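Local atomic coordinates of putative hydrolase (PDB entry 3D6L), a protein that acts as a hexameric hot dog fold thioesterase and probably hydrolyses long-chain fatty acyl-CoA. Residues Q32-G37 with V110-V115; E61-G66 with I103-A108. All coordinates share one frame; numbering follows the deposited sequence.

Contact 1. Residues Q32-G37 with V110-V115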
ATOM      1  N   GLN A  32       5.131   0.125 -13.615  1.00 13.09           N
ATOM      2  CA  GLN A  32       5.099   1.335 -14.430  1.00 13.42           C
ATOM      3  C   GLN A  32       5.219   1.021 -15.921  1.00 13.38           C
ATOM      4  O   GLN A  32       4.522   1.620 -16.750  1.00 13.04           O
ATOM      5  CB  GLN A  32       6.208   2.306 -14.015  1.00 13.47           C
ATOM      6  CG  GLN A  32       6.348   2.543 -12.506  1.00 15.09           C
ATOM      7  CD  GLN A  32       5.012   2.668 -11.749  1.00 16.88           C
ATOM      8  OE1 GLN A  32       4.110   3.421 -12.146  1.00 15.84           O
ATOM      9  NE2 GLN A  32       4.897   1.928 -10.638  1.00 16.96           N
ATOM     10  N   ILE A  33       6.097   0.073 -16.252  1.00 13.67           N
ATOM     11  CA  ILE A  33       6.324  -0.334 -17.645  1.00 13.58           C
ATOM     12  C   ILE A  33       5.070  -0.975 -18.223  1.00 13.98           C
ATOM     13  O   ILE A  33       4.619  -0.599 -19.311  1.00 14.05           O
ATOM     14  CB  ILE A  33       7.547  -1.269 -17.769  1.00 13.49           C
ATOM     15  CG1 ILE A  33       8.832  -0.462 -17.525  1.00 13.27           C
ATOM     16  CG2 ILE A  33       7.577  -1.966 -19.127  1.00 12.57           C
ATOM     17  CD1 ILE A  33      10.071  -1.294 -17.237  1.00 12.36           C
ATOM     18  N   ASP A  34       4.496  -1.918 -17.480  1.00 14.23           N
ATOM     19  CA  ASP A  34       3.297  -2.610 -17.916  1.00 14.65           C
ATOM     20  C   ASP A  34       2.155  -1.626 -18.162  1.00 14.66           C
ATOM     21  O   ASP A  34       1.482  -1.693 -19.193  1.00 15.05           O
ATOM     22  CB  ASP A  34       2.896  -3.688 -16.904  1.00 15.06           C
ATOM     23  CG  ASP A  34       1.902  -4.690 -17.480  1.00 16.75           C
ATOM     24  OD1 ASP A  34       1.657  -4.666 -18.707  1.00 18.91           O
ATOM     25  OD2 ASP A  34       1.358  -5.513 -16.717  1.00 19.36           O
ATOM     26  N   LEU A  35       1.961  -0.691 -17.238  1.00 14.66           N
ATOM     27  CA  LEU A  35       0.911   0.324 -17.371  1.00 14.57           C
ATOM     28  C   LEU A  35       1.146   1.338 -18.501  1.00 14.79           C
ATOM     29  O   LEU A  35       0.203   1.693 -19.223  1.00 14.90           O
ATOM     30  CB  LEU A  35       0.698   1.049 -16.042  1.00 14.20           C
ATOM     31  CG  LEU A  35       0.015   0.262 -14.922  1.00 14.15           C
ATOM     32  CD1 LEU A  35       0.052   1.068 -13.621  1.00 13.50           C
ATOM     33  CD2 LEU A  35      -1.422  -0.144 -15.288  1.00 12.43           C
ATOM     34  N   ALA A  36       2.389   1.810 -18.638  1.00 14.99           N
ATOM     35  CA  ALA A  36       2.760   2.778 -19.683  1.00 14.94           C
ATOM     36  C   ALA A  36       2.636   2.178 -21.081  1.00 15.07           C
ATOM     37  O   ALA A  36       2.167   2.846 -22.002  1.00 15.39           O
ATOM     38  CB  ALA A  36       4.162   3.292 -19.462  1.00 14.85           C
ATOM     39  N   GLY A  37       3.054   0.921 -21.231  1.00 15.00           N
ATOM     40  CA  GLY A  37       2.904   0.203 -22.493  1.00 14.82           C
ATOM     41  C   GLY A  37       1.442   0.076 -22.873  1.00 14.81           C
ATOM     42  O   GLY A  37       1.079   0.259 -24.032  1.00 14.86           O
ATOM     43  N   VAL A 110       7.076  -5.003 -24.506  1.00 16.46           N
ATOM     44  CA  VAL A 110       5.866  -5.617 -23.953  1.00 16.54           C
ATOM     45  C   VAL A 110       4.868  -5.890 -25.072  1.00 16.67           C
ATOM     46  O   VAL A 110       4.736  -5.081 -25.994  1.00 16.84           O
ATOM     47  CB  VAL A 110       5.185  -4.696 -22.875  1.00 16.60           C
ATOM     48  CG1 VAL A 110       4.263  -5.507 -21.986  1.00 15.72           C
ATOM     49  CG2 VAL A 110       6.224  -3.964 -22.017  1.00 16.04           C
ATOM     50  N   THR A 111       4.155  -7.011 -24.987  1.00 16.69           N
ATOM     51  CA  THR A 111       3.124  -7.325 -25.976  1.00 16.85           C
ATOM     52  C   THR A 111       1.740  -7.451 -25.335  1.00 16.70           C
ATOM     53  O   THR A 111       1.577  -8.061 -24.275  1.00 16.83           O
ATOM     54  CB  THR A 111       3.475  -8.588 -26.817  1.00 17.10           C
ATOM     55  OG1 THR A 111       4.826  -8.491 -27.290  1.00 18.00           O
ATOM     56  CG2 THR A 111       2.545  -8.723 -28.027  1.00 17.05           C
ATOM     57  N   TYR A 112       0.758  -6.856 -26.001  1.00 16.35           N
ATOM     58  CA  TYR A 112      -0.617  -6.809 -25.532  1.00 16.42           C
ATOM     59  C   TYR A 112      -1.521  -7.419 -26.591  1.00 16.72           C
ATOM     60  O   TYR A 112      -1.169  -7.445 -27.772  1.00 16.66           O
ATOM     61  CB  TYR A 112      -1.036  -5.351 -25.258  1.00 16.10           C
ATOM     62  CG  TYR A 112      -0.133  -4.650 -24.269  1.00 15.58           C
ATOM     63  CD1 TYR A 112       1.010  -3.970 -24.693  1.00 15.49           C
ATOM     64  CD2 TYR A 112      -0.408  -4.691 -22.903  1.00 15.50           C
ATOM     65  CE1 TYR A 112       1.857  -3.336 -23.775  1.00 16.42           C
ATOM     66  CE2 TYR A 112       0.424  -4.067 -21.978  1.00 15.75           C
ATOM     67  CZ  TYR A 112       1.554  -3.392 -22.414  1.00 16.00           C
ATOM     68  OH  TYR A 112       2.376  -2.787 -21.486  1.00 15.18           O
ATOM     69  N   VAL A 113      -2.673  -7.924 -26.168  1.00 17.03           N
ATOM     70  CA  VAL A 113      -3.695  -8.346 -27.106  1.00 17.91           C
ATOM     71  C   VAL A 113      -4.861  -7.365 -26.995  1.00 18.51           C
ATOM     72  O   VAL A 113      -5.226  -6.947 -25.898  1.00 18.48           O
ATOM     73  CB  VAL A 113      -4.138  -9.820 -26.878  1.00 17.81           C
ATOM     74  CG1 VAL A 113      -4.802  -9.998 -25.514  1.00 18.23           C
ATOM     75  CG2 VAL A 113      -5.075 -10.286 -27.980  1.00 17.83           C
ATOM     76  N   SER A 114      -5.419  -6.976 -28.135  1.00 19.57           N
ATOM     77  CA  SER A 114      -6.563  -6.078 -28.140  1.00 20.81           C
ATOM     78  C   SER A 114      -7.831  -6.900 -27.895  1.00 21.57           C
ATOM     79  O   SER A 114      -8.102  -7.861 -28.613  1.00 21.71           O
ATOM     80  CB  SER A 114      -6.628  -5.320 -29.460  1.00 20.81           C
ATOM     81  OG  SER A 114      -7.801  -5.620 -30.181  1.00 21.79           O
ATOM     82  N   VAL A 115      -8.578  -6.545 -26.856  1.00 22.48           N
ATOM     83  CA  VAL A 115      -9.746  -7.324 -26.456  1.00 23.58           C
ATOM     84  C   VAL A 115     -10.961  -6.449 -26.200  1.00 24.78           C
ATOM     85  O   VAL A 115     -10.837  -5.238 -25.979  1.00 24.94           O
ATOM     86  CB  VAL A 115      -9.488  -8.185 -25.178  1.00 23.33           C
ATOM     87  CG1 VAL A 115      -8.530  -9.322 -25.472  1.00 23.18           C
ATOM     88  CG2 VAL A 115      -8.987  -7.332 -24.026  1.00 22.75           C
TER
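This is a buried helix-on-sheet contact at the heart of the hot dog fold, in which Ile-33, Asp-34 and Gly-37 of the helix meet Val-110 and Tyr-112 of the strand. The antiparallel sheet is the bun and helix 26-42 the sausage; 110-115 is the C-terminal part of strand 100-115, which runs between strands 82-94 and 48-58. The short segment axes come within 9.2 Å and diverge by 49°. Gly-37 and Val-110 are where the backbones come nearest, but Tyr-112 carries most of the contact. Val-110 and Tyr-112, two residues apart on the strand, both point at the helix, as alternation in a strand requires.

Tyr-112 spans the gap. Its CG stands beside the backbone N, anti to the carbonyl carbon, which extends the ring to the helix backbone. Glycine suits position 37 because the space a CB would occupy is taken by the phenol oxygen; the Tyr-112 CZ lies 3.5 Å from Gly-37 C. Asp-34 approaches the other side of the ring obliquely, its carboxylate plane turned 22° from the ring plane and its OD1 3.5 Å from Tyr-112 CE2. That OD1 is hydrogen-bonded to Thr-51 OG1 on the adjoining strand 48-58, so the aspartate is tied to the sheet while the tyrosine reaches the helix. One apolar pair lies beside this polar patch: Ile-33 CG2 meets Val-110 CG2 at 3.8 Å. Asp-34 also packs on Gly-26 of a second subunit; active sites of hot dog thioesterases generally lie between subunits.

The phenol's polar end is satisfied inside the core: Tyr-112 OH donates to the main-chain Asp-34 O at 2.7 Å, with a C=O...donor angle of 124° and the donor somewhat tilted from the carbonyl plane.

Contact 2. Residues E61-G66 with I103-A108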
ATOM      1  N   GLU A  61      20.208   0.703 -14.999  1.00 17.64           N
ATOM      2  CA  GLU A  61      20.721   1.564 -13.952  1.00 17.93           C
ATOM      3  C   GLU A  61      19.784   1.509 -12.746  1.00 17.14           C
ATOM      4  O   GLU A  61      18.584   1.346 -12.928  1.00 16.87           O
ATOM      5  CB  GLU A  61      20.816   2.987 -14.509  1.00 18.41           C
ATOM      6  CG  GLU A  61      22.025   3.798 -14.058  1.00 21.26           C
ATOM      7  CD  GLU A  61      23.347   3.196 -14.482  1.00 25.10           C
ATOM      8  OE1 GLU A  61      23.479   2.786 -15.665  1.00 25.01           O
ATOM      9  OE2 GLU A  61      24.260   3.150 -13.620  1.00 27.23           O
ATOM     10  N   PRO A  62      20.330   1.637 -11.514  1.00 16.94           N
ATOM     11  CA  PRO A  62      19.498   1.707 -10.300  1.00 16.57           C
ATOM     12  C   PRO A  62      18.568   2.920 -10.299  1.00 16.57           C
ATOM     13  O   PRO A  62      18.899   3.979 -10.862  1.00 16.60           O
ATOM     14  CB  PRO A  62      20.515   1.874  -9.170  1.00 16.68           C
ATOM     15  CG  PRO A  62      21.835   1.487  -9.744  1.00 16.54           C
ATOM     16  CD  PRO A  62      21.770   1.748 -11.205  1.00 16.74           C
ATOM     17  N   VAL A  63      17.410   2.756  -9.673  1.00 16.41           N
ATOM     18  CA  VAL A  63      16.478   3.862  -9.454  1.00 16.08           C
ATOM     19  C   VAL A  63      16.497   4.186  -7.953  1.00 15.90           C
ATOM     20  O   VAL A  63      16.531   3.269  -7.120  1.00 15.68           O
ATOM     21  CB  VAL A  63      15.051   3.504  -9.949  1.00 16.20           C
ATOM     22  CG1 VAL A  63      14.084   4.654  -9.746  1.00 15.19           C
ATOM     23  CG2 VAL A  63      15.086   3.114 -11.414  1.00 16.18           C
ATOM     24  N   PHE A  64      16.507   5.479  -7.621  1.00 15.51           N
ATOM     25  CA  PHE A  64      16.551   5.923  -6.223  1.00 15.49           C
ATOM     26  C   PHE A  64      15.266   6.599  -5.769  1.00 15.57           C
ATOM     27  O   PHE A  64      14.474   7.090  -6.593  1.00 15.51           O
ATOM     28  CB  PHE A  64      17.726   6.881  -5.979  1.00 15.36           C
ATOM     29  CG  PHE A  64      19.067   6.323  -6.377  1.00 15.75           C
ATOM     30  CD1 PHE A  64      20.007   7.137  -6.997  1.00 16.00           C
ATOM     31  CD2 PHE A  64      19.390   4.983  -6.131  1.00 16.19           C
ATOM     32  CE1 PHE A  64      21.248   6.631  -7.380  1.00 17.07           C
ATOM     33  CE2 PHE A  64      20.626   4.464  -6.503  1.00 16.67           C
ATOM     34  CZ  PHE A  64      21.558   5.286  -7.130  1.00 16.83           C
ATOM     35  N   ILE A  65      15.075   6.625  -4.449  1.00 15.44           N
ATOM     36  CA  ILE A  65      14.033   7.430  -3.819  1.00 15.05           C
ATOM     37  C   ILE A  65      14.136   8.865  -4.324  1.00 15.13           C
ATOM     38  O   ILE A  65      15.230   9.446  -4.383  1.00 14.77           O
ATOM     39  CB  ILE A  65      14.164   7.403  -2.272  1.00 15.05           C
ATOM     40  CG1 ILE A  65      13.857   5.995  -1.733  1.00 15.33           C
ATOM     41  CG2 ILE A  65      13.260   8.450  -1.624  1.00 14.22           C
ATOM     42  CD1 ILE A  65      14.279   5.748  -0.288  1.00 14.92           C
ATOM     43  N   GLY A  66      12.997   9.429  -4.710  1.00 15.30           N
ATOM     44  CA  GLY A  66      12.959  10.825  -5.132  1.00 15.53           C
ATOM     45  C   GLY A  66      12.994  11.045  -6.628  1.00 15.76           C
ATOM     46  O   GLY A  66      12.542  12.092  -7.096  1.00 15.69           O
ATOM     47  N   ILE A 103      18.642  10.048 -16.482  1.00 30.12           N
ATOM     48  CA  ILE A 103      19.294   8.767 -16.719  1.00 28.35           C
ATOM     49  C   ILE A 103      18.328   7.753 -17.319  1.00 27.06           C
ATOM     50  O   ILE A 103      17.274   7.497 -16.750  1.00 26.78           O
ATOM     51  CB  ILE A 103      19.894   8.210 -15.401  1.00 28.47           C
ATOM     52  CG1 ILE A 103      20.749   9.294 -14.721  1.00 28.63           C
ATOM     53  CG2 ILE A 103      20.672   6.919 -15.661  1.00 28.14           C
ATOM     54  CD1 ILE A 103      21.672   8.815 -13.607  1.00 28.60           C
ATOM     55  N   ASN A 104      18.689   7.191 -18.474  1.00 25.64           N
ATOM     56  CA  ASN A 104      17.951   6.074 -19.051  1.00 24.27           C
ATOM     57  C   ASN A 104      18.183   4.865 -18.158  1.00 23.39           C
ATOM     58  O   ASN A 104      19.296   4.349 -18.041  1.00 23.35           O
ATOM     59  CB  ASN A 104      18.371   5.796 -20.494  1.00 24.19           C
ATOM     60  CG  ASN A 104      17.507   4.719 -21.172  1.00 25.11           C
ATOM     61  OD1 ASN A 104      16.363   4.453 -20.776  1.00 24.77           O
ATOM     62  ND2 ASN A 104      18.062   4.098 -22.208  1.00 25.21           N
ATOM     63  N   VAL A 105      17.111   4.427 -17.520  1.00 22.33           N
ATOM     64  CA  VAL A 105      17.230   3.630 -16.322  1.00 21.08           C
ATOM     65  C   VAL A 105      16.772   2.184 -16.521  1.00 20.31           C
ATOM     66  O   VAL A 105      17.353   1.266 -15.940  1.00 20.60           O
ATOM     67  CB  VAL A 105      16.549   4.369 -15.141  1.00 21.17           C
ATOM     68  CG1 VAL A 105      15.090   3.985 -14.989  1.00 20.45           C
ATOM     69  CG2 VAL A 105      17.338   4.171 -13.868  1.00 21.89           C
ATOM     70  N   THR A 106      15.751   1.986 -17.356  1.00 18.96           N
ATOM     71  CA  THR A 106      15.288   0.644 -17.721  1.00 17.90           C
ATOM     72  C   THR A 106      14.574   0.601 -19.082  1.00 17.22           C
ATOM     73  O   THR A 106      14.157   1.623 -19.612  1.00 16.86           O
ATOM     74  CB  THR A 106      14.507  -0.121 -16.546  1.00 17.99           C
ATOM     75  OG1 THR A 106      13.332  -0.777 -17.048  1.00 18.55           O
ATOM     76  CG2 THR A 106      14.108   0.790 -15.430  1.00 16.71           C
ATOM     77  N   SER A 107      14.451  -0.603 -19.628  1.00 16.56           N
ATOM     78  CA  SER A 107      14.002  -0.811 -20.991  1.00 16.49           C
ATOM     79  C   SER A 107      13.178  -2.095 -21.079  1.00 16.10           C
ATOM     80  O   SER A 107      13.457  -3.053 -20.368  1.00 16.06           O
ATOM     81  CB  SER A 107      15.229  -0.953 -21.870  1.00 16.73           C
ATOM     82  OG  SER A 107      14.866  -1.066 -23.216  1.00 18.36           O
ATOM     83  N   ALA A 108      12.166  -2.125 -21.940  1.00 15.74           N
ATOM     84  CA  ALA A 108      11.367  -3.344 -22.107  1.00 15.60           C
ATOM     85  C   ALA A 108      10.575  -3.388 -23.402  1.00 15.45           C
ATOM     86  O   ALA A 108      10.213  -2.358 -23.955  1.00 15.07           O
ATOM     87  CB  ALA A 108      10.429  -3.557 -20.905  1.00 15.43           C
TER
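The flat groups that meet the strand here are the peptide units following Glu-61 and Pro-62, and Val-105 CG2 lies over a face of each. This one methyl reaches both carbonyl oxygens, lying 3.4 Å from Pro-62 O and similarly close to Glu-61 O. The proline CB points off from the strand, so this residue contributes chiefly its carbonyl, while its ring constrains the extended course of the loop. The side chain of Glu-61 bends at chi2 (62°), leaving only its aliphatic part on the strand. There Glu-61 CB is 3.7 Å from Val-105 CG2, and Glu-61 CG touches Ile-103 CG2 at 3.8 Å, the two side chains crossing at about a right angle. Glutamate suits this exposed position: its CB and CG pack on the strand while the carboxylate leads away.

Farther in, Val-63 meets Val-105, again roughly at right angles. The branch that does so is CG2, beside the backbone N, and it approaches Val-105 CG2 at 3.5 Å and Val-105 CG1 at 3.7 Å. Compact beta-branched residues suit this buried spot, where Val-63 also packs on Ile-29 of helix 26-42. The main chains are joined by one hydrogen bond, Glu-61 N to Val-105 O, 3.1 Å long and bent to 144° at the hydrogen.

Val-105 and Thr-106 both face Val-89 of strand 82-94, their backbones each bonding to it. This is a classic beta bulge in strand 100-115, here on the long sheet of a hot dog fold.

Both contacts draw on strand 100-115, and their centres lie about 19 Å apart: contact 2 uses its earlier part and contact 1 its end. Along the chain the order is 32-37, 61-66, 103-108, 110-115, so contact 2 is nested inside the loop closed by contact 1. One long strand thus receives both the loop between strands 48-58 and 68-78, in a contact centred about 13 Å from the centre of the chain, and the central helix, in one centred about 7 Å from it. The contacts meet directly at Ile-33, whose CG2 lies 3.7 Å from Ala-108 CB. Ile-33 also touches Thr-106, so one helix residue bridges the two contacts within a single hot dog domain.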